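Local coordinates for hypothetical protein (Bacteroides ovatus, PDB 4EPS) that probably forms part of the tip of a fimbrium, a filamentous cell-surface appendage that mediates adhesion and biofilm formation, at residues A[44-49]-A[90-95]. Residues are numbered along the deposited sequence; the frame is centred on the assembly and turned at random.
Sequences DQIGLF and AYYPYQ
Tyr92 reaches back along strand 45-49 to the loop end at Asp44, where its OH donates a hydrogen bond to Asp44 OD1 (3.0 Å). The hydroxyl meets this oxygen from well above the carboxylate plane, with ring and carboxylate 82° apart; OD2 is held by the backbone N of Thr41. With CG anti to the backbone N (chi1 172°), the ring lies alongside the neighbouring strand, its edge against Ile46 CG2, while Pro93 CB sits over the centre of one face. Were this tyrosine an alanine, Asp44 OD1 would probably lose this donor and a gap open beside Ile46 CG2 and against Pro93 CB. Farther along, the strands pair antiparallel within the fimbrillin-like domain, strand 55-67 flanking 45-52 and strand 135-145 flanking 87-92 on their outer edges. Gly47 and Tyr91 form a hydrogen-bonded pair, with Gly47 N to Tyr91 O at 3.0 Å and Tyr91 N to Gly47 O at 3.1 Å. Tyr91 turns one ring face to Gly47 N, toward the rim, and its CE1 lies 3.5 Å from Gly47 CA, so close that a beta carbon on Gly47 would run into the ring. The same CE1 meets the edge of the Phe49 ring at CE1 (3.7 Å), and Tyr91 OH joins Asn62 OD1 and Gln95 N. Beyond the cis peptide before Pro93, Tyr94 N bonds to Gln45 O (2.9 Å) from above the carbonyl plane. Tyr94 CB packs on Gln45 CB at 3.6 Å, and its ring turns an edge to Gly47 CA.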
loop_
_atom_site.group_PDB
_atom_site.type_symbol
_atom_site.label_atom_id
_atom_site.label_comp_id
_atom_site.label_asym_id
_atom_site.label_seq_id
_atom_site.Cartn_x
_atom_site.Cartn_y
_atom_site.Cartn_z
ATOM N N ASP A 44 -42.572 4.675 24.243
ATOM C CA ASP A 44 -42.717 6.130 24.013
ATOM C C ASP A 44 -44.155 6.535 24.182
ATOM O O ASP A 44 -45.042 5.788 23.763
ATOM C CB ASP A 44 -42.257 6.490 22.590
ATOM C CG ASP A 44 -40.760 6.656 22.451
ATOM O OD1 ASP A 44 -40.099 6.976 23.466
ATOM O OD2 ASP A 44 -40.254 6.502 21.328
ATOM N N GLN A 45 -44.404 7.708 24.802
ATOM C CA GLN A 45 -45.760 8.198 24.997
ATOM C C GLN A 45 -45.917 9.611 24.534
ATOM O O GLN A 45 -45.017 10.432 24.713
ATOM C CB GLN A 45 -46.192 8.127 26.473
ATOM C CG GLN A 45 -46.320 6.711 27.024
ATOM C CD GLN A 45 -46.928 6.739 28.406
ATOM O OE1 GLN A 45 -46.416 7.407 29.309
ATOM N NE2 GLN A 45 -48.062 6.057 28.582
ATOM N N ILE A 46 -47.083 9.891 23.958
ATOM C CA ILE A 46 -47.505 11.206 23.504
ATOM C C ILE A 46 -48.757 11.595 24.263
ATOM O O ILE A 46 -49.462 10.735 24.782
ATOM C CB ILE A 46 -47.740 11.271 21.964
ATOM C CG1 ILE A 46 -48.864 10.299 21.508
ATOM C CG2 ILE A 46 -46.416 11.085 21.185
ATOM C CD1 ILE A 46 -49.488 10.680 20.266
ATOM N N GLY A 47 -49.039 12.881 24.294
ATOM C CA GLY A 47 -50.257 13.396 24.889
ATOM C C GLY A 47 -51.094 14.016 23.793
ATOM O O GLY A 47 -50.563 14.708 22.918
ATOM N N LEU A 48 -52.398 13.810 23.845
ATOM C CA LEU A 48 -53.305 14.362 22.839
ATOM C C LEU A 48 -54.298 15.366 23.451
ATOM O O LEU A 48 -54.841 15.116 24.529
ATOM C CB LEU A 48 -54.068 13.189 22.192
ATOM C CG LEU A 48 -55.101 13.530 21.100
ATOM C CD1 LEU A 48 -54.430 14.105 19.859
ATOM C CD2 LEU A 48 -55.876 12.305 20.691
ATOM N N PHE A 49 -54.587 16.452 22.708
ATOM C CA PHE A 49 -55.584 17.474 23.050
ATOM C C PHE A 49 -56.539 17.720 21.886
ATOM O O PHE A 49 -56.109 17.745 20.727
ATOM C CB PHE A 49 -54.915 18.812 23.401
ATOM C CG PHE A 49 -54.075 18.822 24.652
ATOM C CD1 PHE A 49 -52.721 18.495 24.605
ATOM C CD2 PHE A 49 -54.615 19.247 25.870
ATOM C CE1 PHE A 49 -51.937 18.530 25.762
ATOM C CE2 PHE A 49 -53.827 19.293 27.024
ATOM C CZ PHE A 49 -52.497 18.928 26.968
ATOM N N ALA A 90 -50.841 17.318 19.313
ATOM C CA ALA A 90 -50.122 16.251 20.018
ATOM C C ALA A 90 -48.723 16.715 20.395
ATOM O O ALA A 90 -48.149 17.575 19.722
ATOM C CB ALA A 90 -50.047 14.985 19.177
ATOM N N TYR A 91 -48.177 16.137 21.463
ATOM C CA TYR A 91 -46.802 16.444 21.874
ATOM C C TYR A 91 -46.146 15.201 22.419
ATOM O O TYR A 91 -46.809 14.274 22.903
ATOM C CB TYR A 91 -46.739 17.597 22.920
ATOM C CG TYR A 91 -47.171 17.144 24.300
ATOM C CD1 TYR A 91 -48.515 16.924 24.593
ATOM C CD2 TYR A 91 -46.230 16.821 25.276
ATOM C CE1 TYR A 91 -48.916 16.453 25.842
ATOM C CE2 TYR A 91 -46.617 16.298 26.510
ATOM C CZ TYR A 91 -47.965 16.133 26.795
ATOM O OH TYR A 91 -48.365 15.603 27.995
ATOM N N TYR A 92 -44.826 15.231 22.391
ATOM C CA TYR A 92 -43.948 14.202 22.917
ATOM C C TYR A 92 -42.839 14.885 23.739
ATOM O O TYR A 92 -42.298 15.871 23.241
ATOM C CB TYR A 92 -43.320 13.421 21.739
ATOM C CG TYR A 92 -42.252 12.454 22.202
ATOM C CD1 TYR A 92 -40.928 12.868 22.361
ATOM C CD2 TYR A 92 -42.578 11.146 22.567
ATOM C CE1 TYR A 92 -39.962 12.010 22.884
ATOM C CE2 TYR A 92 -41.611 10.269 23.054
ATOM C CZ TYR A 92 -40.307 10.709 23.213
ATOM O OH TYR A 92 -39.362 9.848 23.693
ATOM N N PRO A 93 -42.338 14.301 24.850
ATOM C CA PRO A 93 -42.851 13.116 25.560
ATOM C C PRO A 93 -43.974 13.498 26.506
ATOM O O PRO A 93 -43.927 14.569 27.126
ATOM C CB PRO A 93 -41.616 12.603 26.318
ATOM C CG PRO A 93 -40.815 13.876 26.629
ATOM C CD PRO A 93 -41.175 14.896 25.552
ATOM N N TYR A 94 -44.975 12.614 26.624
ATOM C CA TYR A 94 -46.132 12.803 27.499
ATOM C C TYR A 94 -45.696 13.194 28.911
ATOM O O TYR A 94 -44.769 12.587 29.456
ATOM C CB TYR A 94 -46.941 11.488 27.558
ATOM C CG TYR A 94 -48.025 11.480 28.615
ATOM C CD1 TYR A 94 -49.230 12.145 28.409
ATOM C CD2 TYR A 94 -47.861 10.774 29.804
ATOM C CE1 TYR A 94 -50.226 12.160 29.386
ATOM C CE2 TYR A 94 -48.860 10.761 30.780
ATOM C CZ TYR A 94 -50.038 11.458 30.567
ATOM O OH TYR A 94 -51.020 11.455 31.529
ATOM N N GLN A 95 -46.384 14.194 29.483
ATOM C CA GLN A 95 -46.204 14.713 30.848
ATOM C C GLN A 95 -47.531 14.535 31.582
ATOM O O GLN A 95 -48.568 14.921 31.042
ATOM C CB GLN A 95 -45.798 16.210 30.822
ATOM C CG GLN A 95 -44.534 16.549 29.995
ATOM C CD GLN A 95 -43.273 15.935 30.548
ATOM O OE1 GLN A 95 -42.832 16.250 31.657
ATOM N NE2 GLN A 95 -42.650 15.054 29.781
#